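PDB 2XR1: transcription termination factor FttA from Methanosarcina mazei, which probably terminates transcription genome-wide by zinc-dependent cleavage of nascent RNA at the exit channel of RNA polymerase and degradation of the released transcript. Local coordinates for residues 38-43 against 66-71; 20-25 against 51-56. All blocks are in the same frame, centred on the assembly; numbering follows the deposited sequence.

How the contacts relate
Both contacts belong to the first KH domain, KHa, and their centres lie about 13 Å apart. Contact 1 is the larger and more buried: it joins strands 36-41 and 65-69 in the sheet, with backbone hydrogen bonds between them and one face turned to the helices. Contact 2 is a surface contact, in which the loop after helix 7-18 meets the start of helix 52-61 mainly through aliphatic side chains and without a hydrogen bond. The two are neighbours in the fold. Helix 52-61 leads along the chain to strand 65-69, Met67 packs on Ile54, and Phe47 of helix 44-49 touches side chains from both contacts.

Contact 1 of 2, residues 38-43 against 66-71; sequences VLYTEE and AMRPDP
Leu39 and Met67 sit side by side in the parallel pairing of strands 36-41 and 65-69, the central strand and one edge strand of the three-stranded sheet in a type II KH domain. The short strand segments are twisted by 31° against each other. Four backbone bonds join the segments: Leu39 N to Ala66 O (2.8 Å), Arg68 N to Leu39 O (2.8 Å), Thr41 N to Arg68 O (3.1 Å) and Asp70 N to Thr41 O (2.7 Å). The last of these, made by Asp70 N, carries the pairing just past the end of strand 65-69.

Apolar packing differs on the two faces. Leu39 and Met67 lie on the face covered by helices 44-49 and 52-61. The Met67 chain, bent at chi2 (78°), brings SD to 3.8 Å from CG2 of Thr41, and both side chains also touch Phe47. On the face of Val38 and Tyr40, the aliphatic part of Arg68 lies against CG1 of Val38, which also covers one face of the Tyr40 ring near its rim.

Polar groups collect in two places. At the strand ends, Thr41 OG1 accepts from Glu43 N in an ST turn as the strand gives way to loop, and is also hydrogen-bonded to the Thr26 carbonyl. Beyond the strands, Glu42 CG packs on Asp70 CB at 3.8 Å, and Asp70 OD1 is bonded to Thr28. The second place is the Tyr40-Arg68 pair on the face of Val38, where the Arg68 guanidinium forms a salt bridge with Glu33 of strand 30-33. Tyr40 and Arg68 run alongside each other, their flat groups 49° apart; CE1 of Tyr40 is 3.7 Å from CG of Arg68, and Tyr40 OH stands over one guanidinium face, offset to its rim and 3.4 Å from Arg68 CZ.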
ATOM      1  N   VAL B  38      25.616  24.814   0.147  1.00 41.28           N
ATOM      2  CA  VAL B  38      26.085  25.925  -0.656  1.00 41.76           C
ATOM      3  C   VAL B  38      26.796  26.939   0.209  1.00 40.92           C
ATOM      4  O   VAL B  38      26.227  27.393   1.182  1.00 41.13           O
ATOM      5  CB  VAL B  38      24.940  26.603  -1.360  1.00 43.40           C
ATOM      6  CG1 VAL B  38      25.380  27.934  -1.911  1.00 45.51           C
ATOM      7  CG2 VAL B  38      24.460  25.728  -2.489  1.00 45.63           C
ATOM      8  N   LEU B  39      28.034  27.287  -0.163  1.00 41.40           N
ATOM      9  CA  LEU B  39      28.829  28.350   0.485  1.00 40.81           C
ATOM     10  C   LEU B  39      28.693  29.642  -0.295  1.00 41.82           C
ATOM     11  O   LEU B  39      29.044  29.698  -1.460  1.00 42.51           O
ATOM     12  CB  LEU B  39      30.334  28.002   0.523  1.00 40.69           C
ATOM     13  CG  LEU B  39      30.708  26.578   0.898  1.00 42.46           C
ATOM     14  CD1 LEU B  39      32.221  26.453   1.017  1.00 43.52           C
ATOM     15  CD2 LEU B  39      30.006  26.214   2.171  1.00 43.19           C
ATOM     16  N   TYR B  40      28.254  30.694   0.370  1.00 42.65           N
ATOM     17  CA  TYR B  40      28.286  32.014  -0.220  1.00 45.47           C
ATOM     18  C   TYR B  40      29.606  32.730   0.076  1.00 45.39           C
ATOM     19  O   TYR B  40      30.155  32.579   1.156  1.00 44.69           O
ATOM     20  CB  TYR B  40      27.091  32.815   0.282  1.00 48.29           C
ATOM     21  CG  TYR B  40      25.816  32.342  -0.386  1.00 51.77           C
ATOM     22  CD1 TYR B  40      25.504  32.738  -1.689  1.00 55.22           C
ATOM     23  CD2 TYR B  40      24.951  31.452   0.264  1.00 52.85           C
ATOM     24  CE1 TYR B  40      24.365  32.296  -2.313  1.00 58.66           C
ATOM     25  CE2 TYR B  40      23.802  30.987  -0.355  1.00 54.88           C
ATOM     26  CZ  TYR B  40      23.506  31.411  -1.648  1.00 58.66           C
ATOM     27  OH  TYR B  40      22.343  30.954  -2.274  1.00 61.92           O
ATOM     28  N   THR B  41      30.111  33.502  -0.887  1.00 47.01           N
ATOM     29  CA  THR B  41      31.387  34.180  -0.747  1.00 46.36           C
ATOM     30  C   THR B  41      31.351  35.530  -1.428  1.00 51.09           C
ATOM     31  O   THR B  41      30.693  35.684  -2.452  1.00 53.61           O
ATOM     32  CB  THR B  41      32.487  33.341  -1.408  1.00 45.23           C
ATOM     33  OG1 THR B  41      33.793  33.800  -1.017  1.00 43.60           O
ATOM     34  CG2 THR B  41      32.351  33.393  -2.943  1.00 47.30           C
ATOM     35  N   GLU B  42      32.078  36.503  -0.872  1.00 53.02           N
ATOM     36  CA  GLU B  42      32.289  37.803  -1.532  1.00 58.58           C
ATOM     37  C   GLU B  42      33.566  37.792  -2.357  1.00 59.00           C
ATOM     38  O   GLU B  42      33.921  38.793  -2.964  1.00 63.58           O
ATOM     39  CB  GLU B  42      32.332  38.923  -0.506  1.00 61.42           C
ATOM     40  CG  GLU B  42      31.005  39.132   0.195  1.00 65.78           C
ATOM     41  CD  GLU B  42      31.060  40.221   1.259  1.00 72.46           C
ATOM     42  OE1 GLU B  42      31.892  40.105   2.179  1.00 72.42           O
ATOM     43  OE2 GLU B  42      30.272  41.187   1.176  1.00 80.69           O
ATOM     44  N   GLU B  43      34.236  36.648  -2.399  1.00 55.60           N
ATOM     45  CA  GLU B  43      35.475  36.495  -3.131  1.00 57.36           C
ATOM     46  C   GLU B  43      35.445  35.254  -4.045  1.00 57.31           C
ATOM     47  O   GLU B  43      36.328  34.396  -4.010  1.00 55.61           O
ATOM     48  CB  GLU B  43      36.628  36.401  -2.136  1.00 55.33           C
ATOM     49  CG  GLU B  43      36.600  37.445  -1.016  1.00 57.11           C
ATOM     50  CD  GLU B  43      37.880  37.413  -0.158  1.00 57.95           C
ATOM     51  OE1 GLU B  43      37.963  36.568   0.774  1.00 54.30           O
ATOM     52  OE2 GLU B  43      38.792  38.251  -0.427  1.00 59.53           O
ATOM     53  N   ALA B  66      28.692  23.334  -3.324  1.00 68.91           N
ATOM     54  CA  ALA B  66      28.957  24.347  -4.343  1.00 68.15           C
ATOM     55  C   ALA B  66      29.228  25.701  -3.644  1.00 70.18           C
ATOM     56  O   ALA B  66      28.655  26.016  -2.593  1.00 71.11           O
ATOM     57  CB  ALA B  66      27.773  24.466  -5.311  1.00 65.68           C
ATOM     58  N   MET B  67      30.107  26.503  -4.216  1.00 71.09           N
ATOM     59  CA  MET B  67      30.242  27.862  -3.747  1.00 73.18           C
ATOM     60  C   MET B  67      29.410  28.732  -4.682  1.00 71.89           C
ATOM     61  O   MET B  67      29.183  28.354  -5.813  1.00 69.93           O
ATOM     62  CB  MET B  67      31.722  28.260  -3.687  1.00 75.03           C
ATOM     63  CG  MET B  67      32.279  28.742  -4.978  1.00 76.12           C
ATOM     64  SD  MET B  67      31.807  30.434  -5.319  1.00 78.87           S
ATOM     65  CE  MET B  67      32.543  30.645  -6.940  1.00 78.43           C
ATOM     66  N   ARG B  68      28.917  29.868  -4.209  1.00 73.19           N
ATOM     67  CA  ARG B  68      28.389  30.864  -5.122  1.00 73.38           C
ATOM     68  C   ARG B  68      28.556  32.316  -4.665  1.00 75.89           C
ATOM     69  O   ARG B  68      28.745  32.596  -3.483  1.00 77.61           O
ATOM     70  CB  ARG B  68      26.944  30.591  -5.502  1.00 72.13           C
ATOM     71  CG  ARG B  68      26.101  29.864  -4.501  1.00 73.62           C
ATOM     72  CD  ARG B  68      24.744  29.448  -5.131  1.00 74.61           C
ATOM     73  NE  ARG B  68      23.950  30.595  -5.646  1.00 77.46           N
ATOM     74  CZ  ARG B  68      22.615  30.651  -5.692  1.00 75.71           C
ATOM     75  NH1 ARG B  68      21.872  29.640  -5.244  1.00 74.53           N
ATOM     76  NH2 ARG B  68      22.019  31.734  -6.184  1.00 75.95           N
ATOM     77  N   PRO B  69      28.511  33.246  -5.625  1.00 76.13           N
ATOM     78  CA  PRO B  69      28.793  34.618  -5.298  1.00 79.07           C
ATOM     79  C   PRO B  69      27.731  35.207  -4.387  1.00 80.88           C
ATOM     80  O   PRO B  69      26.536  34.997  -4.591  1.00 79.41           O
ATOM     81  CB  PRO B  69      28.765  35.310  -6.661  1.00 79.15           C
ATOM     82  CG  PRO B  69      29.058  34.233  -7.631  1.00 76.64           C
ATOM     83  CD  PRO B  69      28.348  33.062  -7.080  1.00 74.16           C
ATOM     84  N   ASP B  70      28.171  35.935  -3.378  1.00 84.22           N
ATOM     85  CA  ASP B  70      27.256  36.719  -2.597  1.00 87.04           C
ATOM     86  C   ASP B  70      26.523  37.646  -3.562  1.00 87.99           C
ATOM     87  O   ASP B  70      27.167  38.372  -4.342  1.00 89.06           O
ATOM     88  CB  ASP B  70      27.996  37.571  -1.569  1.00 90.72           C
ATOM     89  CG  ASP B  70      27.083  38.083  -0.460  1.00 94.32           C
ATOM     90  OD1 ASP B  70      26.888  37.335   0.532  1.00 97.13           O
ATOM     91  OD2 ASP B  70      26.587  39.237  -0.561  1.00 97.84           O
ATOM     92  N   PRO B  71      25.174  37.617  -3.530  1.00 87.90           N
ATOM     93  CA  PRO B  71      24.384  38.545  -4.351  1.00 88.58           C
ATOM     94  C   PRO B  71      24.924  39.974  -4.294  1.00 92.01           C
ATOM     95  O   PRO B  71      25.178  40.558  -5.341  1.00 92.46           O
ATOM     96  CB  PRO B  71      22.987  38.466  -3.723  1.00 88.85           C
ATOM     97  CG  PRO B  71      22.908  37.068  -3.154  1.00 86.75           C
ATOM     98  CD  PRO B  71      24.318  36.701  -2.738  1.00 86.85           C
TER

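Contact 2 of 2, residues 20-25 against 51-56; sequences NLPAGV and GNIIRN
Leu21 meets Ile53 where the loop after helix 7-18 closes over the first turn of helix 52-61, an aliphatic loop-to-helix contact in the KHa domain. The tight part is a crossing of these two side chains at about a right angle, with Leu21 CD2 set 3.7 Å from Ile53 CG2. That methyl is the branch of Ile53 that lies anti to the backbone N, while CG1 (chi1 -62°) lies anti to the carbonyl carbon. The two branches of Ile53 therefore serve different neighbours. CG2 takes Leu21; the longer branch meets Pro22, whose CG is 4.3 Å from Ile53 CG1, and at its end Val25, whose CG2 is 4.4 Å from Ile53 CD1. Ile53 is buried: three loop residues pack on its loop-facing side through van der Waals contacts, and Phe47 adds to its cover.

Away from this isoleucine the contact opens to solvent. Asn20 and Asn56 are both exposed, and they approach only loosely: Asn20 ND2 is 4.3 Å from Asn56 O, too far for a hydrogen bond. The loop also bulges outward at Ala23 and Gly24, the two central residues of a type II beta turn from Pro22 to Val25, closed by Val25 N to Pro22 O at 3.3 Å. Gly24 has the positive phi (90°) usual at the third position of such a turn. By folding back, the turn brings Pro22 and Val25 to the same isoleucine from successive parts of the loop.

Further along helix 52-61, Leu57 receives both Asn20 and Leu21. Val25 and Ile53 also rest on Phe47 of helix 44-49, and the Gly24 carbonyl accepts a hydrogen bond from Lys46. The loop thus spans both helices before the chain enters strand 30-33.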
ATOM      1  N   ASN B  20      38.857  25.068   7.912  1.00 70.52           N
ATOM      2  CA  ASN B  20      39.507  24.275   6.866  1.00 70.28           C
ATOM      3  C   ASN B  20      40.017  25.129   5.727  1.00 65.35           C
ATOM      4  O   ASN B  20      40.857  24.671   4.961  1.00 67.94           O
ATOM      5  CB  ASN B  20      38.583  23.168   6.318  1.00 69.86           C
ATOM      6  CG  ASN B  20      38.960  21.762   6.834  1.00 77.49           C
ATOM      7  OD1 ASN B  20      39.927  21.597   7.574  1.00 80.49           O
ATOM      8  ND2 ASN B  20      38.181  20.751   6.438  1.00 78.35           N
ATOM      9  N   LEU B  21      39.532  26.369   5.630  1.00 59.96           N
ATOM     10  CA  LEU B  21      39.852  27.258   4.508  1.00 55.42           C
ATOM     11  C   LEU B  21      41.286  27.779   4.594  1.00 57.05           C
ATOM     12  O   LEU B  21      41.776  28.072   5.669  1.00 59.73           O
ATOM     13  CB  LEU B  21      38.867  28.440   4.438  1.00 51.01           C
ATOM     14  CG  LEU B  21      37.422  28.192   3.963  1.00 47.40           C
ATOM     15  CD1 LEU B  21      36.578  29.443   4.088  1.00 44.98           C
ATOM     16  CD2 LEU B  21      37.338  27.697   2.534  1.00 44.53           C
ATOM     17  N   PRO B  22      41.975  27.878   3.452  1.00 56.33           N
ATOM     18  CA  PRO B  22      43.283  28.532   3.462  1.00 57.70           C
ATOM     19  C   PRO B  22      43.176  30.017   3.791  1.00 54.25           C
ATOM     20  O   PRO B  22      42.115  30.594   3.664  1.00 50.49           O
ATOM     21  CB  PRO B  22      43.802  28.326   2.039  1.00 58.84           C
ATOM     22  CG  PRO B  22      42.666  27.904   1.242  1.00 57.42           C
ATOM     23  CD  PRO B  22      41.627  27.329   2.133  1.00 55.75           C
ATOM     24  N   ALA B  23      44.274  30.599   4.254  1.00 56.46           N
ATOM     25  CA  ALA B  23      44.370  32.020   4.520  1.00 54.95           C
ATOM     26  C   ALA B  23      43.889  32.776   3.317  1.00 51.81           C
ATOM     27  O   ALA B  23      44.155  32.395   2.193  1.00 51.43           O
ATOM     28  CB  ALA B  23      45.806  32.405   4.820  1.00 58.58           C
ATOM     29  N   GLY B  24      43.182  33.865   3.564  1.00 50.83           N
ATOM     30  CA  GLY B  24      42.750  34.758   2.507  1.00 49.80           C
ATOM     31  C   GLY B  24      41.401  34.415   1.927  1.00 47.91           C
ATOM     32  O   GLY B  24      40.831  35.198   1.184  1.00 48.59           O
ATOM     33  N   VAL B  25      40.882  33.243   2.231  1.00 46.63           N
ATOM     34  CA  VAL B  25      39.641  32.833   1.645  1.00 45.33           C
ATOM     35  C   VAL B  25      38.535  32.880   2.684  1.00 44.71           C
ATOM     36  O   VAL B  25      38.642  32.265   3.749  1.00 45.90           O
ATOM     37  CB  VAL B  25      39.792  31.436   1.032  1.00 45.82           C
ATOM     38  CG1 VAL B  25      38.500  30.949   0.425  1.00 43.41           C
ATOM     39  CG2 VAL B  25      40.912  31.481  -0.016  1.00 48.45           C
ATOM     40  N   GLY B  51      40.364  25.082  -7.474  1.00 88.19           N
ATOM     41  CA  GLY B  51      39.244  24.127  -7.439  1.00 87.16           C
ATOM     42  C   GLY B  51      39.403  23.076  -6.350  1.00 84.99           C
ATOM     43  O   GLY B  51      38.443  22.376  -6.002  1.00 82.24           O
ATOM     44  N   ASN B  52      40.619  22.982  -5.803  1.00 86.54           N
ATOM     45  CA  ASN B  52      40.914  22.060  -4.703  1.00 86.77           C
ATOM     46  C   ASN B  52      40.290  22.389  -3.357  1.00 78.42           C
ATOM     47  O   ASN B  52      40.150  21.479  -2.525  1.00 80.04           O
ATOM     48  CB  ASN B  52      42.419  21.920  -4.507  1.00 91.90           C
ATOM     49  CG  ASN B  52      43.079  21.245  -5.671  1.00103.33           C
ATOM     50  OD1 ASN B  52      42.419  20.602  -6.493  1.00107.21           O
ATOM     51  ND2 ASN B  52      44.386  21.370  -5.751  1.00108.95           N
ATOM     52  N   ILE B  53      39.893  23.645  -3.149  1.00 81.19           N
ATOM     53  CA  ILE B  53      39.296  24.049  -1.888  1.00 81.25           C
ATOM     54  C   ILE B  53      38.019  23.300  -1.763  1.00 79.41           C
ATOM     55  O   ILE B  53      37.795  22.617  -0.769  1.00 80.23           O
ATOM     56  CB  ILE B  53      38.996  25.542  -1.833  1.00 81.62           C
ATOM     57  CG1 ILE B  53      40.288  26.337  -1.949  1.00 83.21           C
ATOM     58  CG2 ILE B  53      38.279  25.899  -0.525  1.00 82.43           C
ATOM     59  CD1 ILE B  53      40.072  27.784  -2.307  1.00 82.78           C
ATOM     60  N   ILE B  54      37.210  23.377  -2.808  1.00 77.08           N
ATOM     61  CA  ILE B  54      35.957  22.648  -2.794  1.00 75.43           C
ATOM     62  C   ILE B  54      36.239  21.139  -2.689  1.00 75.67           C
ATOM     63  O   ILE B  54      35.535  20.436  -1.977  1.00 75.62           O
ATOM     64  CB  ILE B  54      35.074  23.001  -3.982  1.00 73.18           C
ATOM     65  CG1 ILE B  54      34.867  24.505  -4.066  1.00 73.79           C
ATOM     66  CG2 ILE B  54      33.725  22.407  -3.795  1.00 72.36           C
ATOM     67  CD1 ILE B  54      34.170  25.086  -2.840  1.00 74.41           C
ATOM     68  N   ARG B  55      37.289  20.654  -3.354  1.00 76.60           N
ATOM     69  CA  ARG B  55      37.712  19.261  -3.202  1.00 77.80           C
ATOM     70  C   ARG B  55      38.079  18.964  -1.747  1.00 79.85           C
ATOM     71  O   ARG B  55      37.479  18.091  -1.119  1.00 79.45           O
ATOM     72  CB  ARG B  55      38.899  18.938  -4.126  1.00 78.95           C
ATOM     73  N   ASN B  56      39.054  19.709  -1.226  1.00 82.03           N
ATOM     74  CA  ASN B  56      39.472  19.606   0.179  1.00 84.65           C
ATOM     75  C   ASN B  56      38.344  19.909   1.173  1.00 84.64           C
ATOM     76  O   ASN B  56      38.398  19.459   2.317  1.00 86.02           O
ATOM     77  CB  ASN B  56      40.691  20.512   0.481  1.00 86.69           C
ATOM     78  CG  ASN B  56      42.052  19.801   0.285  1.00 89.32           C
ATOM     79  OD1 ASN B  56      43.113  20.442   0.308  1.00 90.69           O
ATOM     80  ND2 ASN B  56      42.024  18.480   0.121  1.00 89.64           N
TER